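PDB 1FIU: type II restriction enzyme ngomi, which cleaves double-stranded DNA at 5'-GCCGGC-3' after the first G, acting as a magnesium-dependent homotetramer. Local coordinates for residues I[89-94]-I[144-149]; I[148-153]-I[169-174]; I[109-114]-I[178-183]; I[3-8]-I[81-86]. All coordinates share one frame; numbering follows the deposited sequence.

In the fold
Three of the four contacts lie on the same side of the chain's centre, at or beside the mixed sheet. Contact 1 pairs strand 92-96 with strand 141-145, and contact 3 sets residues 109-114 against strand 179-187, the next neighbour of 141-145; their centres are about 13 Å apart. Contact 2, its centre about 11 Å from that of contact 1, shares Ile148 and Ala149 with it and closes part of the connection between strands 141-145 and 179-187, nested inside the loop closed by contact 3. Contact 4 closes before contact 1 opens, its centre about 26 to 27 Å from those of contacts 2 and 3. All four touch the second subunit, so these regions also lie at a subunit interface of the tetramer.

Contact 1 of 4, residues I[89-94]-I[144-149]; sequences PGDWNV and TRNLIA
Asn93 and Thr144 make an antiparallel hydrogen-bonded pair that ties strand 92-96, outermost within the chain, to strand 141-145 in the mixed sheet of this PD-(D/E)XK nuclease. Thr144 N meets Asn93 O at 2.9 Å, and Asn93 N returns a bond to Thr144 O at 3.0 Å. Beyond the non-hydrogen-bonded pair of Trp92 and Arg145, the ladder gains one more backbone bond, from Asn146 N to Asp91 O, almost straight at 178°.

Apolar packing belongs to the face that carries Trp92 and Arg145. Because CG of Arg145 stands opposite the backbone N (chi1 -167°) and the chain runs extended to NE, its methylenes are laid over the indole. The CG of Arg145 lies 4.0 Å from the centroid of the six-membered ring of Trp92, above its face, a CH-pi contact; CB of Arg145 touches Trp92 CZ3 at 3.5 Å. The polar ends go further afield: Trp92 NE1 bonds to Arg88 O, and Arg145 NH1 to Val286 O of the second subunit.

Side-chain amides and a water add polar links. Asn93 ND2 gives Asn146 OD1 a weak bond of 3.3 Å, the two amide planes turned 59° apart. At the strand ends a water lying in the guanidinium plane accepts from Arg145 NE and from Asp91 N and donates to Asn146 O at 2.8 Å.

Contact 2 of 4, residues I[148-153]-I[169-174]; sequences IADAEI and SLRAGN
Asp150 OD1 is held by two donors, Arg171 NE at 3.0 Å and a water at 2.6 Å, while Arg171 NH2 takes the other carboxylate oxygen, OD2 of Asp150, at 2.8 Å. This is a side-on, two-nitrogen salt bridge within the connection between strands 141-145 and 179-187, from the first turn of the short helix 150-153 to the loop that follows. Both oxygens lie near the guanidinium plane, yet the two flat groups are turned 53° from each other, so OD2 is approached from above the carboxylate plane and OD1 on its syn side, though tilted. A bend at chi3 (78°) swings the arginine head round to the aspartate.

The guanidinium has further partners: NH1 bonds to Ala165 O and NH2 also to Asp161 O, which should fix its rotation. Below the head, Ile153 CD1 packs on Arg171 CG at 3.6 Å. Leu282 of the second subunit covers both Ile153 and Leu170.

The backbones join in a single bridge at Ile148. Ile148 N donates to Leu170 O over 2.9 Å, with 176° at the hydrogen, and Ala172 N returns a weak bond to Ile148 O. The water on Asp150 completes the link: it also donates to Ile148 O at 2.6 Å and accepts weakly from Ala172 N.

Contact 3 of 4, residues I[109-114]-I[178-183]; sequences QQYAHL and PLLHAS
Leu180, Gln110 and Gln109 bury the most surface here, and the first two are joined by a cyclic pair of hydrogen bonds in which a side-chain amide pairs with the backbone N and O of one strand residue. Leu180 is near the start of strand 179-187, an inner strand of the mixed sheet that also carries the magnesium ligand Cys186. Gln110 OE1 accepts from Leu180 N at 3.0 Å on a lone pair, and Gln110 NE2 donates to Leu180 O at 2.9 Å. Leu180 O lies 3° out of the amide plane, and the two bonds together should fix the rotation of the amide. A bend at chi2 (102°) brings the amide up to the strand, and NE2 has a second, weak acceptor in Arg212 O.

The leucine's own side chain runs at about a right angle to Gln110, and its CD2 reaches Tyr111 CE1 at 3.9 Å; the phenol's hydroxyl bonds to Leu205 O. Leu180 also touches Ile142 and Thr144 of the adjacent strand 141-145. Just beyond it, His181 and Ala182 both face Val143 in a classic beta bulge.

Gln109 lies alongside Leu179, pointing the same way, with CB 3.9 Å from Leu179 CD2. Its backbone joins the other segment directly: Gln109 N donates to Pro178 O over 2.9 Å.

Contact 4 of 4, residues I[3-8]-I[81-86]; sequences PLFTQE and FEKLQH
Phe5 and Leu84 meet at the ring's far end: CZ of Phe5 is 3.9 Å from CD2 of Leu84, and CG of Leu84 lies at the ring edge, in its plane. Beside them Lys83 makes its contacts through its methylenes. Leu4 CD1 touches Lys83 CE at 3.9 Å, the two side chains meeting at about a right angle, and Lys83 CB comes within 4.4 Å of Phe5 CE2. Glu8 approaches from the next turn, its OE2 4.2 Å from Lys83 CE, while its OE1 has a weak hydrogen bond to Ser79 OG. The charged atoms themselves stay apart, OE2 of Glu8 and NZ of Lys83 being separated by 5.2 Å, so any attraction between them is probably modest. A turn at chi4 (-60°) directs the ammonium aside from the line of the lysine chain, and its long, weak ion pair is with Glu157 of the second subunit.

In the next shell, helix 4-18 presents Leu4, Phe5 and Glu8 from its first two turns; Pro3 is its N-cap, and Glu8 N closes on Leu4 O at 2.8 Å. In the other segment, Leu84 N bonds to Phe81 O at 2.9 Å, which curls the chain at residues 81-84. Leu282 of helix 280-283 touches both Phe5 and Leu84, and Ala80 also lies against Phe5.

Farther out is the second subunit: its Val160 packs on Phe5, and its Ile153 O accepts from His86 NE2. The whole is plain packing of the start of helix 4-18 against residues 83-84, between helix 62-81 and strand 92-96, at a subunit interface of the homotetramer.

Contact 1 of 4, residues I[89-94]-I[144-149]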
loop_
_atom_site.group_PDB
_atom_site.type_symbol
_atom_site.label_atom_id
_atom_site.label_comp_id
_atom_site.label_asym_id
_atom_site.label_seq_id
_atom_site.Cartn_x
_atom_site.Cartn_y
_atom_site.Cartn_z
ATOM N N PRO I 89 18.423 25.271 -6.850
ATOM C CA PRO I 89 19.230 25.264 -8.064
ATOM C C PRO I 89 19.190 23.959 -8.847
ATOM O O PRO I 89 18.911 22.892 -8.289
ATOM C CB PRO I 89 20.632 25.599 -7.546
ATOM C CG PRO I 89 20.632 25.118 -6.151
ATOM C CD PRO I 89 19.252 25.495 -5.651
ATOM N N GLY I 90 19.444 24.051 -10.154
ATOM C CA GLY I 90 19.462 22.849 -10.975
ATOM C C GLY I 90 19.194 23.166 -12.428
ATOM O O GLY I 90 18.784 24.287 -12.751
ATOM N N ASP I 91 19.426 22.190 -13.303
ATOM C CA ASP I 91 19.178 22.333 -14.732
ATOM C C ASP I 91 17.817 21.651 -14.879
ATOM O O ASP I 91 17.740 20.449 -15.087
ATOM C CB ASP I 91 20.267 21.570 -15.504
ATOM C CG ASP I 91 20.082 21.647 -17.008
ATOM O OD1 ASP I 91 19.149 22.333 -17.472
ATOM O OD2 ASP I 91 20.885 21.013 -17.727
ATOM N N TRP I 92 16.747 22.442 -14.757
ATOM C CA TRP I 92 15.379 21.904 -14.772
ATOM C C TRP I 92 14.653 21.958 -16.099
ATOM O O TRP I 92 14.852 22.885 -16.876
ATOM C CB TRP I 92 14.523 22.661 -13.742
ATOM C CG TRP I 92 15.105 22.743 -12.362
ATOM C CD1 TRP I 92 15.791 23.793 -11.820
ATOM C CD2 TRP I 92 15.056 21.727 -11.349
ATOM N NE1 TRP I 92 16.169 23.495 -10.527
ATOM C CE2 TRP I 92 15.738 22.234 -10.214
ATOM C CE3 TRP I 92 14.500 20.437 -11.291
ATOM C CZ2 TRP I 92 15.885 21.498 -9.031
ATOM C CZ3 TRP I 92 14.641 19.704 -10.111
ATOM C CH2 TRP I 92 15.331 20.236 -8.997
ATOM N N ASN I 93 13.817 20.954 -16.356
ATOM C CA ASN I 93 13.015 20.937 -17.567
ATOM C C ASN I 93 11.582 20.701 -17.136
ATOM O O ASN I 93 11.318 19.912 -16.222
ATOM C CB ASN I 93 13.457 19.816 -18.492
ATOM C CG ASN I 93 14.922 19.930 -18.869
ATOM O OD1 ASN I 93 15.355 20.946 -19.431
ATOM N ND2 ASN I 93 15.698 18.897 -18.556
ATOM N N VAL I 94 10.656 21.393 -17.778
ATOM C CA VAL I 94 9.240 21.213 -17.447
ATOM C C VAL I 94 8.539 20.893 -18.746
ATOM O O VAL I 94 8.704 21.615 -19.729
ATOM C CB VAL I 94 8.618 22.507 -16.878
ATOM C CG1 VAL I 94 7.125 22.268 -16.541
ATOM C CG2 VAL I 94 9.364 22.951 -15.654
ATOM N N THR I 144 11.800 17.615 -14.540
ATOM C CA THR I 144 12.968 16.746 -14.410
ATOM C C THR I 144 14.219 17.562 -14.118
ATOM O O THR I 144 14.261 18.769 -14.397
ATOM C CB THR I 144 13.187 15.924 -15.701
ATOM O OG1 THR I 144 13.412 16.814 -16.800
ATOM C CG2 THR I 144 11.936 15.089 -16.015
ATOM N N ARG I 145 15.226 16.900 -13.543
ATOM C CA ARG I 145 16.505 17.545 -13.210
ATOM C C ARG I 145 17.618 16.821 -13.959
ATOM O O ARG I 145 17.768 15.616 -13.829
ATOM C CB ARG I 145 16.809 17.446 -11.706
ATOM C CG ARG I 145 17.962 18.366 -11.279
ATOM C CD ARG I 145 18.312 18.231 -9.822
ATOM N NE ARG I 145 19.425 19.113 -9.472
ATOM C CZ ARG I 145 19.842 19.334 -8.232
ATOM N NH1 ARG I 145 19.235 18.736 -7.209
ATOM N NH2 ARG I 145 20.866 20.161 -8.004
ATOM N N ASN I 146 18.389 17.570 -14.743
ATOM C CA ASN I 146 19.516 16.997 -15.455
ATOM C C ASN I 146 20.656 16.776 -14.474
ATOM O O ASN I 146 20.744 17.437 -13.443
ATOM C CB ASN I 146 19.954 17.946 -16.572
ATOM C CG ASN I 146 19.025 17.896 -17.767
ATOM O OD1 ASN I 146 18.960 18.845 -18.559
ATOM N ND2 ASN I 146 18.315 16.779 -17.923
ATOM N N LEU I 147 21.535 15.837 -14.802
ATOM C CA LEU I 147 22.643 15.507 -13.918
ATOM C C LEU I 147 23.723 16.571 -13.928
ATOM O O LEU I 147 23.734 17.443 -14.794
ATOM C CB LEU I 147 23.182 14.142 -14.300
ATOM C CG LEU I 147 22.070 13.086 -14.373
ATOM C CD1 LEU I 147 22.695 11.737 -14.644
ATOM C CD2 LEU I 147 21.265 13.022 -13.051
ATOM N N ILE I 148 24.629 16.502 -12.958
ATOM C CA ILE I 148 25.648 17.520 -12.830
ATOM C C ILE I 148 27.083 17.035 -12.929
ATOM O O ILE I 148 27.408 15.878 -12.619
ATOM C CB ILE I 148 25.458 18.276 -11.521
ATOM C CG1 ILE I 148 25.840 17.388 -10.338
ATOM C CG2 ILE I 148 23.996 18.705 -11.407
ATOM C CD1 ILE I 148 25.674 18.038 -8.970
ATOM N N ALA I 149 27.946 17.941 -13.377
ATOM C CA ALA I 149 29.347 17.609 -13.535
ATOM C C ALA I 149 30.071 17.567 -12.196
ATOM O O ALA I 149 29.671 18.214 -11.202
ATOM C CB ALA I 149 30.012 18.638 -14.451
HETATM O O HOH W 1 20.828 19.932 -12.075
HETATM O O HOH W 2 23.349 19.703 -16.043
HETATM O O HOH W 3 17.491 19.437 -20.903
#

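Contact 2 of 4, residues I[148-153]-I[169-174]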
loop_
_atom_site.group_PDB
_atom_site.type_symbol
_atom_site.label_atom_id
_atom_site.label_comp_id
_atom_site.label_asym_id
_atom_site.label_seq_id
_atom_site.Cartn_x
_atom_site.Cartn_y
_atom_site.Cartn_z
ATOM N N ILE I 148 24.629 16.502 -12.958
ATOM C CA ILE I 148 25.648 17.520 -12.830
ATOM C C ILE I 148 27.083 17.035 -12.929
ATOM O O ILE I 148 27.408 15.878 -12.619
ATOM C CB ILE I 148 25.458 18.276 -11.521
ATOM C CG1 ILE I 148 25.840 17.388 -10.338
ATOM C CG2 ILE I 148 23.996 18.705 -11.407
ATOM C CD1 ILE I 148 25.674 18.038 -8.970
ATOM N N ALA I 149 27.946 17.941 -13.377
ATOM C CA ALA I 149 29.347 17.609 -13.535
ATOM C C ALA I 149 30.071 17.567 -12.196
ATOM O O ALA I 149 29.671 18.214 -11.202
ATOM C CB ALA I 149 30.012 18.638 -14.451
ATOM N N ASP I 150 31.169 16.823 -12.161
ATOM C CA ASP I 150 31.968 16.761 -10.949
ATOM C C ASP I 150 32.471 18.164 -10.572
ATOM O O ASP I 150 32.595 18.493 -9.396
ATOM C CB ASP I 150 33.149 15.810 -11.160
ATOM C CG ASP I 150 32.743 14.356 -11.091
ATOM O OD1 ASP I 150 31.532 14.078 -10.949
ATOM O OD2 ASP I 150 33.647 13.500 -11.174
ATOM N N ALA I 151 32.752 19.004 -11.578
ATOM C CA ALA I 151 33.221 20.348 -11.316
ATOM C C ALA I 151 32.168 21.229 -10.631
ATOM O O ALA I 151 32.530 22.189 -9.945
ATOM C CB ALA I 151 33.704 21.011 -12.647
ATOM N N GLU I 152 30.881 20.900 -10.840
ATOM C CA GLU I 152 29.799 21.643 -10.197
ATOM C C GLU I 152 29.739 21.184 -8.729
ATOM O O GLU I 152 29.628 22.002 -7.797
ATOM C CB GLU I 152 28.459 21.364 -10.903
ATOM C CG GLU I 152 27.218 21.937 -10.199
ATOM C CD GLU I 152 27.316 23.421 -9.939
ATOM O OE1 GLU I 152 28.097 24.110 -10.651
ATOM O OE2 GLU I 152 26.603 23.912 -9.023
ATOM N N ILE I 153 29.814 19.880 -8.527
ATOM C CA ILE I 153 29.813 19.347 -7.162
ATOM C C ILE I 153 31.009 19.943 -6.433
ATOM O O ILE I 153 30.913 20.353 -5.272
ATOM C CB ILE I 153 29.905 17.785 -7.169
ATOM C CG1 ILE I 153 28.573 17.217 -7.686
ATOM C CG2 ILE I 153 30.173 17.228 -5.722
ATOM C CD1 ILE I 153 28.605 15.734 -8.038
ATOM N N SER I 169 23.204 9.518 -7.441
ATOM C CA SER I 169 22.267 9.791 -8.514
ATOM C C SER I 169 22.536 11.041 -9.350
ATOM O O SER I 169 22.279 11.043 -10.555
ATOM C CB SER I 169 20.850 9.892 -7.942
ATOM O OG SER I 169 20.480 8.642 -7.374
ATOM N N LEU I 170 23.038 12.095 -8.717
ATOM C CA LEU I 170 23.265 13.339 -9.449
ATOM C C LEU I 170 24.448 13.326 -10.367
ATOM O O LEU I 170 24.571 14.230 -11.196
ATOM C CB LEU I 170 23.460 14.500 -8.492
ATOM C CG LEU I 170 22.176 14.970 -7.830
ATOM C CD1 LEU I 170 22.502 15.907 -6.661
ATOM C CD2 LEU I 170 21.338 15.723 -8.889
ATOM N N ARG I 171 25.315 12.324 -10.247
ATOM C CA ARG I 171 26.501 12.363 -11.095
ATOM C C ARG I 171 26.282 11.885 -12.504
ATOM O O ARG I 171 25.749 10.815 -12.744
ATOM C CB ARG I 171 27.654 11.623 -10.407
ATOM C CG ARG I 171 28.063 12.382 -9.161
ATOM C CD ARG I 171 29.195 11.721 -8.407
ATOM N NE ARG I 171 30.484 11.972 -9.060
ATOM C CZ ARG I 171 31.624 11.469 -8.613
ATOM N NH1 ARG I 171 31.605 10.695 -7.532
ATOM N NH2 ARG I 171 32.770 11.755 -9.222
ATOM N N ALA I 172 26.673 12.752 -13.432
ATOM C CA ALA I 172 26.530 12.497 -14.854
ATOM C C ALA I 172 27.513 11.421 -15.326
ATOM O O ALA I 172 28.632 11.322 -14.816
ATOM C CB ALA I 172 26.761 13.801 -15.622
ATOM N N GLY I 173 27.078 10.599 -16.278
ATOM C CA GLY I 173 27.955 9.572 -16.821
ATOM C C GLY I 173 27.913 8.113 -16.378
ATOM O O GLY I 173 28.384 7.252 -17.130
ATOM N N ASN I 174 27.387 7.798 -15.196
ATOM C CA ASN I 174 27.353 6.395 -14.741
ATOM C C ASN I 174 26.477 5.578 -15.696
ATOM O O ASN I 174 26.109 4.442 -15.397
ATOM C CB ASN I 174 26.782 6.315 -13.311
ATOM C CG ASN I 174 26.965 4.932 -12.659
ATOM O OD1 ASN I 174 27.539 4.013 -13.252
ATOM N ND2 ASN I 174 26.476 4.792 -11.426
HETATM O O HOH W 4 29.257 14.048 -12.227
#

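Contact 3 of 4, residues I[109-114]-I[178-183]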
loop_
_atom_site.group_PDB
_atom_site.type_symbol
_atom_site.label_atom_id
_atom_site.label_comp_id
_atom_site.label_asym_id
_atom_site.label_seq_id
_atom_site.Cartn_x
_atom_site.Cartn_y
_atom_site.Cartn_z
ATOM N N GLN I 109 15.759 8.251 -13.957
ATOM C CA GLN I 109 16.446 7.374 -13.051
ATOM C C GLN I 109 15.648 6.478 -12.124
ATOM O O GLN I 109 15.881 5.271 -12.082
ATOM C CB GLN I 109 17.422 8.207 -12.255
ATOM C CG GLN I 109 18.619 7.448 -11.856
ATOM C CD GLN I 109 19.683 8.359 -11.303
ATOM O OE1 GLN I 109 20.152 9.295 -11.979
ATOM N NE2 GLN I 109 20.068 8.106 -10.066
ATOM N N GLN I 110 14.700 7.055 -11.386
ATOM C CA GLN I 110 13.960 6.251 -10.434
ATOM C C GLN I 110 13.060 5.195 -11.031
ATOM O O GLN I 110 12.609 4.314 -10.311
ATOM C CB GLN I 110 13.111 7.135 -9.508
ATOM C CG GLN I 110 13.871 8.292 -8.905
ATOM C CD GLN I 110 13.565 9.577 -9.621
ATOM O OE1 GLN I 110 13.866 9.734 -10.816
ATOM N NE2 GLN I 110 12.921 10.508 -8.906
ATOM N N TYR I 111 12.797 5.263 -12.339
ATOM C CA TYR I 111 11.906 4.291 -12.980
ATOM C C TYR I 111 12.494 3.633 -14.237
ATOM O O TYR I 111 11.770 2.961 -14.989
ATOM C CB TYR I 111 10.588 4.983 -13.353
ATOM C CG TYR I 111 9.889 5.608 -12.147
ATOM C CD1 TYR I 111 10.068 6.955 -11.835
ATOM C CD2 TYR I 111 9.159 4.815 -11.261
ATOM C CE1 TYR I 111 9.534 7.506 -10.652
ATOM C CE2 TYR I 111 8.627 5.353 -10.061
ATOM C CZ TYR I 111 8.824 6.685 -9.779
ATOM O OH TYR I 111 8.360 7.210 -8.600
ATOM N N ALA I 112 13.795 3.786 -14.430
ATOM C CA ALA I 112 14.444 3.230 -15.633
ATOM C C ALA I 112 14.296 1.718 -15.755
ATOM O O ALA I 112 14.298 1.187 -16.866
ATOM C CB ALA I 112 15.914 3.615 -15.641
ATOM N N HIS I 113 14.168 1.011 -14.633
ATOM C CA HIS I 113 14.012 -0.436 -14.685
ATOM C C HIS I 113 12.701 -0.916 -15.296
ATOM O O HIS I 113 12.565 -2.094 -15.588
ATOM C CB HIS I 113 14.124 -1.048 -13.279
ATOM C CG HIS I 113 13.162 -0.458 -12.294
ATOM N ND1 HIS I 113 13.263 0.848 -11.872
ATOM C CD2 HIS I 113 12.096 -0.986 -11.640
ATOM C CE1 HIS I 113 12.306 1.105 -10.997
ATOM N NE2 HIS I 113 11.585 0.012 -10.838
ATOM N N LEU I 114 11.727 -0.026 -15.472
ATOM C CA LEU I 114 10.472 -0.446 -16.064
ATOM C C LEU I 114 10.690 -0.868 -17.524
ATOM O O LEU I 114 9.946 -1.697 -18.052
ATOM C CB LEU I 114 9.430 0.668 -15.954
ATOM C CG LEU I 114 9.004 0.978 -14.507
ATOM C CD1 LEU I 114 7.878 1.990 -14.566
ATOM C CD2 LEU I 114 8.559 -0.276 -13.768
ATOM N N PRO I 178 18.416 11.442 -16.372
ATOM C CA PRO I 178 17.935 12.573 -15.572
ATOM C C PRO I 178 17.013 12.059 -14.471
ATOM O O PRO I 178 16.525 10.943 -14.544
ATOM C CB PRO I 178 17.161 13.420 -16.572
ATOM C CG PRO I 178 17.733 13.033 -17.890
ATOM C CD PRO I 178 17.966 11.565 -17.770
ATOM N N LEU I 179 16.776 12.899 -13.478
ATOM C CA LEU I 179 15.912 12.554 -12.344
ATOM C C LEU I 179 14.511 13.140 -12.514
ATOM O O LEU I 179 14.351 14.261 -12.988
ATOM C CB LEU I 179 16.525 13.107 -11.053
ATOM C CG LEU I 179 17.814 12.393 -10.593
ATOM C CD1 LEU I 179 18.705 13.350 -9.798
ATOM C CD2 LEU I 179 17.420 11.168 -9.742
ATOM N N LEU I 180 13.497 12.361 -12.139
ATOM C CA LEU I 180 12.113 12.842 -12.209
ATOM C C LEU I 180 11.879 13.632 -10.914
ATOM O O LEU I 180 11.955 13.075 -9.817
ATOM C CB LEU I 180 11.132 11.664 -12.334
ATOM C CG LEU I 180 9.648 12.075 -12.391
ATOM C CD1 LEU I 180 9.437 13.051 -13.553
ATOM C CD2 LEU I 180 8.756 10.835 -12.536
ATOM N N HIS I 181 11.609 14.932 -11.045
ATOM C CA HIS I 181 11.416 15.795 -9.886
ATOM C C HIS I 181 9.951 15.837 -9.466
ATOM O O HIS I 181 9.642 15.830 -8.268
ATOM C CB HIS I 181 11.878 17.223 -10.212
ATOM C CG HIS I 181 11.840 18.144 -9.036
ATOM N ND1 HIS I 181 11.019 19.253 -8.969
ATOM C CD2 HIS I 181 12.521 18.101 -7.871
ATOM C CE1 HIS I 181 11.208 19.853 -7.806
ATOM N NE2 HIS I 181 12.115 19.178 -7.127
ATOM N N ALA I 182 9.064 15.885 -10.447
ATOM C CA ALA I 182 7.635 15.976 -10.142
ATOM C C ALA I 182 6.713 15.426 -11.203
ATOM O O ALA I 182 7.000 15.501 -12.409
ATOM C CB ALA I 182 7.245 17.452 -9.897
ATOM N N SER I 183 5.586 14.893 -10.725
ATOM C CA SER I 183 4.484 14.404 -11.558
ATOM C C SER I 183 3.362 15.390 -11.242
ATOM O O SER I 183 2.956 15.518 -10.083
ATOM C CB SER I 183 4.017 13.017 -11.131
ATOM O OG SER I 183 2.787 12.689 -11.800
#

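Contact 4 of 4, residues I[3-8]-I[81-86]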
loop_
_atom_site.group_PDB
_atom_site.type_symbol
_atom_site.label_atom_id
_atom_site.label_comp_id
_atom_site.label_asym_id
_atom_site.label_seq_id
_atom_site.Cartn_x
_atom_site.Cartn_y
_atom_site.Cartn_z
ATOM N N PRO I 3 3.923 41.667 -7.000
ATOM C CA PRO I 3 5.089 40.773 -7.074
ATOM C C PRO I 3 5.033 39.905 -8.329
ATOM O O PRO I 3 3.975 39.749 -8.932
ATOM C CB PRO I 3 5.000 39.975 -5.773
ATOM C CG PRO I 3 3.558 39.995 -5.444
ATOM C CD PRO I 3 3.108 41.391 -5.812
ATOM N N LEU I 4 6.164 39.334 -8.736
ATOM C CA LEU I 4 6.174 38.544 -9.957
ATOM C C LEU I 4 5.298 37.303 -9.964
ATOM O O LEU I 4 4.792 36.945 -11.015
ATOM C CB LEU I 4 7.601 38.164 -10.360
ATOM C CG LEU I 4 8.510 39.343 -10.699
ATOM C CD1 LEU I 4 9.825 38.803 -11.258
ATOM C CD2 LEU I 4 7.834 40.266 -11.714
ATOM N N PHE I 5 5.129 36.642 -8.822
ATOM C CA PHE I 5 4.275 35.459 -8.818
ATOM C C PHE I 5 2.813 35.864 -9.018
ATOM O O PHE I 5 2.024 35.087 -9.559
ATOM C CB PHE I 5 4.474 34.643 -7.543
ATOM C CG PHE I 5 5.704 33.740 -7.585
ATOM C CD1 PHE I 5 6.010 32.910 -6.515
ATOM C CD2 PHE I 5 6.540 33.726 -8.699
ATOM C CE1 PHE I 5 7.142 32.076 -6.557
ATOM C CE2 PHE I 5 7.661 32.900 -8.750
ATOM C CZ PHE I 5 7.958 32.079 -7.682
ATOM N N THR I 6 2.462 37.089 -8.607
ATOM C CA THR I 6 1.094 37.563 -8.807
ATOM C C THR I 6 0.937 37.849 -10.303
ATOM O O THR I 6 -0.085 37.499 -10.915
ATOM C CB THR I 6 0.818 38.837 -7.970
ATOM O OG1 THR I 6 0.987 38.524 -6.582
ATOM C CG2 THR I 6 -0.617 39.351 -8.191
ATOM N N GLN I 7 1.964 38.445 -10.904
ATOM C CA GLN I 7 1.935 38.740 -12.328
ATOM C C GLN I 7 1.835 37.438 -13.134
ATOM O O GLN I 7 1.077 37.343 -14.102
ATOM C CB GLN I 7 3.189 39.522 -12.726
ATOM C CG GLN I 7 3.259 40.886 -12.062
ATOM C CD GLN I 7 4.411 41.727 -12.549
ATOM O OE1 GLN I 7 4.695 41.778 -13.749
ATOM N NE2 GLN I 7 5.077 42.412 -11.620
ATOM N N GLU I 8 2.593 36.423 -12.722
ATOM C CA GLU I 8 2.560 35.139 -13.423
ATOM C C GLU I 8 1.185 34.476 -13.302
ATOM O O GLU I 8 0.717 33.845 -14.236
ATOM C CB GLU I 8 3.611 34.190 -12.855
ATOM C CG GLU I 8 5.038 34.537 -13.231
ATOM C CD GLU I 8 5.310 34.388 -14.716
ATOM O OE1 GLU I 8 4.712 33.490 -15.353
ATOM O OE2 GLU I 8 6.141 35.160 -15.244
ATOM N N PHE I 81 8.860 28.630 -11.635
ATOM C CA PHE I 81 9.903 27.841 -10.991
ATOM C C PHE I 81 11.295 28.311 -11.387
ATOM O O PHE I 81 12.249 28.234 -10.588
ATOM C CB PHE I 81 9.715 26.350 -11.336
ATOM C CG PHE I 81 10.576 25.429 -10.512
ATOM C CD1 PHE I 81 10.487 25.416 -9.123
ATOM C CD2 PHE I 81 11.471 24.564 -11.136
ATOM C CE1 PHE I 81 11.277 24.552 -8.357
ATOM C CE2 PHE I 81 12.259 23.697 -10.384
ATOM C CZ PHE I 81 12.166 23.688 -8.997
ATOM N N GLU I 82 11.400 28.805 -12.614
ATOM C CA GLU I 82 12.666 29.320 -13.127
ATOM C C GLU I 82 13.211 30.442 -12.236
ATOM O O GLU I 82 14.430 30.636 -12.152
ATOM C CB GLU I 82 12.487 29.829 -14.558
ATOM C CG GLU I 82 13.781 30.310 -15.197
ATOM C CD GLU I 82 13.611 30.698 -16.661
ATOM O OE1 GLU I 82 12.454 30.858 -17.117
ATOM O OE2 GLU I 82 14.641 30.853 -17.357
ATOM N N LYS I 83 12.321 31.164 -11.547
ATOM C CA LYS I 83 12.737 32.270 -10.683
ATOM C C LYS I 83 13.193 31.836 -9.290
ATOM O O LYS I 83 13.599 32.659 -8.467
ATOM C CB LYS I 83 11.592 33.298 -10.571
ATOM C CG LYS I 83 11.180 33.828 -11.939
ATOM C CD LYS I 83 10.091 34.879 -11.874
ATOM C CE LYS I 83 9.805 35.437 -13.280
ATOM N NZ LYS I 83 11.027 36.086 -13.885
ATOM N N LEU I 84 13.160 30.531 -9.031
ATOM C CA LEU I 84 13.545 30.032 -7.719
ATOM C C LEU I 84 14.904 29.307 -7.711
ATOM O O LEU I 84 15.211 28.547 -6.793
ATOM C CB LEU I 84 12.432 29.111 -7.191
ATOM C CG LEU I 84 11.072 29.805 -6.959
ATOM C CD1 LEU I 84 10.022 28.772 -6.565
ATOM C CD2 LEU I 84 11.211 30.878 -5.873
ATOM N N GLN I 85 15.724 29.561 -8.719
ATOM C CA GLN I 85 17.033 28.908 -8.803
ATOM C C GLN I 85 17.927 29.110 -7.560
ATOM O O GLN I 85 18.775 28.267 -7.264
ATOM C CB GLN I 85 17.764 29.373 -10.067
ATOM C CG GLN I 85 19.170 28.808 -10.202
ATOM C CD GLN I 85 19.206 27.449 -10.902
ATOM O OE1 GLN I 85 20.243 26.781 -10.921
ATOM N NE2 GLN I 85 18.082 27.050 -11.495
ATOM N N HIS I 86 17.760 30.213 -6.837
ATOM C CA HIS I 86 18.572 30.448 -5.640
ATOM C C HIS I 86 18.131 29.625 -4.436
ATOM O O HIS I 86 18.906 29.439 -3.497
ATOM C CB HIS I 86 18.588 31.946 -5.264
ATOM C CG HIS I 86 17.241 32.510 -4.949
ATOM N ND1 HIS I 86 16.208 32.514 -5.862
ATOM C CD2 HIS I 86 16.755 33.088 -3.824
ATOM C CE1 HIS I 86 15.142 33.069 -5.314
ATOM N NE2 HIS I 86 15.447 33.428 -4.079
#